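Beta-L-arabinobiosidase (PDB 5MQR) probably hydrolyses glycosidic bonds of complex plant pectin as a beta-L-arabinobiosidase of a gut bacterium, and may also have sialidase-like activity. Local coordinates at residues S160-A172 with G182-K194. Numbering follows the deposited sequence.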
loop_
_atom_site.group_PDB
_atom_site.type_symbol
_atom_site.label_atom_id
_atom_site.label_comp_id
_atom_site.label_asym_id
_atom_site.label_seq_id
_atom_site.Cartn_x
_atom_site.Cartn_y
_atom_site.Cartn_z
ATOM N N SER A 160 -5.918 35.903 -14.406
ATOM C CA SER A 160 -7.143 35.882 -15.213
ATOM C C SER A 160 -7.330 34.603 -16.088
ATOM O O SER A 160 -8.175 34.594 -16.982
ATOM C CB SER A 160 -7.169 37.135 -16.097
ATOM O OG SER A 160 -6.105 37.104 -17.029
ATOM N N GLY A 161 -6.536 33.558 -15.859
ATOM C CA GLY A 161 -6.645 32.300 -16.583
ATOM C C GLY A 161 -6.108 32.246 -18.008
ATOM O O GLY A 161 -6.447 31.316 -18.731
ATOM N N ARG A 162 -5.285 33.218 -18.415
ATOM C CA ARG A 162 -4.584 33.179 -19.712
ATOM C C ARG A 162 -3.286 32.354 -19.684
ATOM O O ARG A 162 -2.606 32.243 -18.641
ATOM C CB ARG A 162 -4.305 34.593 -20.208
ATOM C CG ARG A 162 -5.584 35.370 -20.532
ATOM C CD ARG A 162 -5.263 36.825 -20.796
ATOM N NE ARG A 162 -6.387 37.566 -21.375
ATOM C CZ ARG A 162 -6.394 38.182 -22.562
ATOM N NH1 ARG A 162 -5.347 38.179 -23.381
ATOM N NH2 ARG A 162 -7.483 38.839 -22.939
ATOM N N LEU A 163 -2.958 31.747 -20.822
ATOM C CA LEU A 163 -1.771 30.915 -20.911
ATOM C C LEU A 163 -0.732 31.686 -21.673
ATOM O O LEU A 163 -0.960 32.021 -22.813
ATOM C CB LEU A 163 -2.056 29.577 -21.603
ATOM C CG LEU A 163 -0.852 28.617 -21.739
ATOM C CD1 LEU A 163 -0.195 28.282 -20.406
ATOM C CD2 LEU A 163 -1.285 27.324 -22.408
ATOM N N ILE A 164 0.404 31.966 -21.036
ATOM C CA ILE A 164 1.541 32.600 -21.705
ATOM C C ILE A 164 2.640 31.552 -21.870
ATOM O O ILE A 164 2.926 30.785 -20.934
ATOM C CB ILE A 164 2.083 33.817 -20.917
ATOM C CG1 ILE A 164 0.951 34.765 -20.481
ATOM C CG2 ILE A 164 3.118 34.591 -21.735
ATOM C CD1 ILE A 164 0.093 35.324 -21.582
ATOM N N THR A 165 3.233 31.492 -23.058
ATOM C CA THR A 165 4.421 30.666 -23.270
ATOM C C THR A 165 5.592 31.600 -23.560
ATOM O O THR A 165 5.396 32.706 -24.064
ATOM C CB THR A 165 4.215 29.583 -24.352
ATOM O OG1 THR A 165 5.338 28.688 -24.379
ATOM C CG2 THR A 165 3.999 30.201 -25.726
HETATM N N MSE A 166 6.803 31.178 -23.186
HETATM C CA MSE A 166 7.976 32.064 -23.265
HETATM C C MSE A 166 9.212 31.304 -23.650
HETATM O O MSE A 166 9.333 30.098 -23.415
HETATM C CB MSE A 166 8.232 32.837 -21.962
HETATM C CG MSE A 166 8.370 31.920 -20.742
HETATM SE SE MSE A 166 8.468 32.921 -19.029
HETATM C CE MSE A 166 6.791 32.279 -18.238
ATOM N N GLY A 167 10.130 32.023 -24.278
ATOM C CA GLY A 167 11.425 31.493 -24.594
ATOM C C GLY A 167 12.434 32.597 -24.729
ATOM O O GLY A 167 12.087 33.780 -24.649
ATOM N N ASN A 168 13.685 32.216 -24.934
ATOM C CA ASN A 168 14.779 33.174 -24.923
ATOM C C ASN A 168 15.756 32.926 -26.070
ATOM O O ASN A 168 16.012 31.782 -26.432
ATOM C CB ASN A 168 15.468 33.063 -23.574
ATOM C CG ASN A 168 16.721 33.894 -23.489
ATOM O OD1 ASN A 168 16.666 35.058 -23.113
ATOM N ND2 ASN A 168 17.864 33.293 -23.820
ATOM N N TYR A 169 16.301 34.006 -26.624
ATOM C CA TYR A 169 17.304 33.950 -27.690
ATOM C C TYR A 169 18.688 34.388 -27.197
ATOM O O TYR A 169 18.846 35.504 -26.716
ATOM C CB TYR A 169 16.882 34.864 -28.817
ATOM C CG TYR A 169 15.609 34.466 -29.525
ATOM C CD1 TYR A 169 15.605 33.422 -30.434
ATOM C CD2 TYR A 169 14.418 35.169 -29.326
ATOM C CE1 TYR A 169 14.454 33.064 -31.117
ATOM C CE2 TYR A 169 13.257 34.813 -29.995
ATOM C CZ TYR A 169 13.285 33.758 -30.896
ATOM O OH TYR A 169 12.166 33.404 -31.585
ATOM N N GLY A 170 19.671 33.485 -27.311
ATOM C CA GLY A 170 21.094 33.759 -27.053
ATOM C C GLY A 170 21.901 33.713 -28.347
ATOM O O GLY A 170 21.342 33.476 -29.410
ATOM N N VAL A 171 23.213 33.945 -28.260
ATOM C CA VAL A 171 24.082 33.976 -29.444
ATOM C C VAL A 171 25.248 33.014 -29.296
ATOM O O VAL A 171 25.996 33.101 -28.333
ATOM C CB VAL A 171 24.657 35.383 -29.720
ATOM C CG1 VAL A 171 25.510 35.389 -30.996
ATOM C CG2 VAL A 171 23.534 36.417 -29.829
ATOM N N ALA A 172 25.382 32.093 -30.251
ATOM C CA ALA A 172 26.576 31.260 -30.391
ATOM C C ALA A 172 27.269 31.666 -31.678
ATOM O O ALA A 172 26.705 31.530 -32.771
ATOM C CB ALA A 172 26.202 29.793 -30.438
ATOM N N GLY A 182 24.864 35.690 -20.683
ATOM C CA GLY A 182 24.340 36.981 -20.274
ATOM C C GLY A 182 24.635 38.072 -21.286
ATOM O O GLY A 182 24.481 39.257 -20.968
ATOM N N ASN A 183 25.054 37.684 -22.496
ATOM C CA ASN A 183 25.250 38.623 -23.603
ATOM C C ASN A 183 24.298 38.266 -24.750
ATOM O O ASN A 183 24.547 38.662 -25.893
ATOM C CB ASN A 183 26.701 38.606 -24.117
ATOM C CG ASN A 183 27.736 38.724 -23.003
ATOM O OD1 ASN A 183 28.596 37.864 -22.845
ATOM N ND2 ASN A 183 27.658 39.778 -22.239
ATOM N N GLY A 184 23.209 37.540 -24.438
ATOM C CA GLY A 184 22.208 37.168 -25.435
ATOM C C GLY A 184 21.353 38.342 -25.896
ATOM O O GLY A 184 21.731 39.507 -25.754
ATOM N N ILE A 185 20.210 38.027 -26.492
ATOM C CA ILE A 185 19.355 39.039 -27.101
ATOM C C ILE A 185 18.232 39.386 -26.141
ATOM O O ILE A 185 18.087 40.536 -25.740
ATOM C CB ILE A 185 18.787 38.540 -28.430
ATOM C CG1 ILE A 185 19.923 38.353 -29.429
ATOM C CG2 ILE A 185 17.772 39.527 -28.994
ATOM C CD1 ILE A 185 19.561 37.469 -30.597
ATOM N N GLY A 186 17.434 38.389 -25.785
ATOM C CA GLY A 186 16.337 38.620 -24.859
ATOM C C GLY A 186 15.289 37.530 -24.818
ATOM O O GLY A 186 15.367 36.535 -25.541
ATOM N N ARG A 187 14.284 37.761 -23.985
ATOM C CA ARG A 187 13.252 36.798 -23.756
ATOM C C ARG A 187 11.942 37.253 -24.376
ATOM O O ARG A 187 11.581 38.419 -24.289
ATOM C CB ARG A 187 13.082 36.585 -22.269
ATOM C CG ARG A 187 12.455 35.236 -21.972
ATOM C CD ARG A 187 12.407 34.994 -20.504
ATOM N NE ARG A 187 13.752 34.891 -19.951
ATOM C CZ ARG A 187 14.440 33.761 -19.768
ATOM N NH1 ARG A 187 13.939 32.556 -20.089
ATOM N NH2 ARG A 187 15.658 33.843 -19.228
ATOM N N VAL A 188 11.247 36.308 -25.001
ATOM C CA VAL A 188 10.008 36.582 -25.711
ATOM C C VAL A 188 8.875 35.791 -25.092
ATOM O O VAL A 188 9.093 34.783 -24.431
ATOM C CB VAL A 188 10.073 36.255 -27.224
ATOM C CG1 VAL A 188 11.078 37.161 -27.909
ATOM C CG2 VAL A 188 10.403 34.784 -27.485
ATOM N N VAL A 189 7.670 36.279 -25.342
ATOM C CA VAL A 189 6.431 35.689 -24.862
ATOM C C VAL A 189 5.391 35.779 -25.964
ATOM O O VAL A 189 5.452 36.665 -26.819
ATOM C CB VAL A 189 5.833 36.442 -23.648
ATOM C CG1 VAL A 189 6.640 36.193 -22.392
ATOM C CG2 VAL A 189 5.696 37.941 -23.915
ATOM N N ARG A 190 4.418 34.882 -25.903
ATOM C CA ARG A 190 3.171 35.033 -26.649
ATOM C C ARG A 190 2.039 34.283 -25.965
ATOM O O ARG A 190 2.274 33.307 -25.263
ATOM C CB ARG A 190 3.338 34.565 -28.096
ATOM C CG ARG A 190 3.319 33.063 -28.309
ATOM C CD ARG A 190 3.866 32.702 -29.689
ATOM N NE ARG A 190 3.185 33.439 -30.749
ATOM C CZ ARG A 190 3.414 33.289 -32.047
ATOM N NH1 ARG A 190 4.314 32.421 -32.498
ATOM N NH2 ARG A 190 2.727 34.015 -32.900
ATOM N N GLU A 191 0.816 34.755 -26.170
ATOM C CA GLU A 191 -0.333 34.135 -25.566
ATOM C C GLU A 191 -0.733 32.919 -26.380
ATOM O O GLU A 191 -0.685 32.950 -27.606
ATOM C CB GLU A 191 -1.500 35.110 -25.499
ATOM C CG GLU A 191 -2.705 34.490 -24.786
ATOM C CD GLU A 191 -3.708 35.504 -24.289
ATOM O OE1 GLU A 191 -3.519 36.719 -24.533
ATOM O OE2 GLU A 191 -4.691 35.081 -23.652
ATOM N N ILE A 192 -1.101 31.853 -25.687
ATOM C CA ILE A 192 -1.808 30.741 -26.294
ATOM C C ILE A 192 -3.316 30.866 -25.976
ATOM O O ILE A 192 -3.720 30.970 -24.819
ATOM C CB ILE A 192 -1.246 29.397 -25.821
ATOM C CG1 ILE A 192 0.210 29.233 -26.293
ATOM C CG2 ILE A 192 -2.112 28.244 -26.342
ATOM C CD1 ILE A 192 1.003 28.251 -25.454
ATOM N N LYS A 193 -4.139 30.857 -27.018
ATOM C CA LYS A 193 -5.590 31.072 -26.874
ATOM C C LYS A 193 -6.379 29.770 -26.818
ATOM O O LYS A 193 -5.871 28.714 -27.196
ATOM C CB LYS A 193 -6.082 32.022 -27.969
ATOM C CG LYS A 193 -5.806 33.482 -27.610
ATOM C CD LYS A 193 -5.359 34.326 -28.794
ATOM C CE LYS A 193 -5.936 35.742 -28.696
ATOM N NZ LYS A 193 -5.564 36.591 -29.865
ATOM N N LYS A 194 -7.604 29.847 -26.295
ATOM C CA LYS A 194 -8.455 28.642 -26.131
ATOM C C LYS A 194 -8.630 27.882 -27.442
ATOM O O LYS A 194 -8.604 26.640 -27.461
ATOM C CB LYS A 194 -9.838 28.980 -25.545
ATOM C CG LYS A 194 -9.965 28.619 -24.067
ATOM C CD LYS A 194 -11.194 29.259 -23.413
ATOM C CE LYS A 194 -10.906 29.813 -22.012
ATOM N NZ LYS A 194 -11.907 30.886 -21.681
HETATM O O HOH W 1 -4.946 32.467 -23.011
#
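Thr165 and Arg190 exchange two backbone hydrogen bonds, as do Gly167 and Val188, where Val188 N reaches Gly167 O at 2.7 Å. These bonds pair strands 163-170 and 186-192 antiparallel as the two central strands of a four-stranded sheet, consistent with one blade of the N-terminal beta propeller; strands 148-157 and 202-206 flank them. At the Tyr169 end the ladder slips into a classic beta bulge: Ile185 and Gly186 both face Tyr169, whose O takes Ile185 N at 2.9 Å and, more weakly, Gly186 N.

Side chains pack on both faces. On that of Thr165 and Tyr169, the CD1 of Ile192 lies 3.6 Å from Thr165 CG2 and also touches Leu163 CD2, the Leu163 and Ile192 side chains running side by side. The Val188 and Tyr169 side chains cross at about a right angle, with Val188 CG1 in the ring plane at the edge by CE2, while the phenol OH bonds to Pro124 O. On the other face, Val189 CG1 touches both Met166 CB, 3.7 Å away, and Ile164 CG2, with helix 226-236 packing on Ile164 and Val189. Here the Arg187 guanidinium receives Asn168 CB over one face, 3.8 Å from NH1, and its NH2 forms a salt bridge with Glu248.

Charged contacts close the opposite end. Glu191 extends with CG anti to its backbone N (chi1 -177°), which carries the carboxylate across to Arg162. The guanidinium and carboxylate planes are 51° apart, and Arg162 NH1 is shared with Asp225. A water accepts from Leu163 N and donates to Ile192 O and, at 2.7 Å, to Glu191 OE2. Arg162 NH1 and Glu191 OE1 form a salt bridge at 2.6 Å, whose hydrogen bond is weak, bent to 118° at the hydrogen.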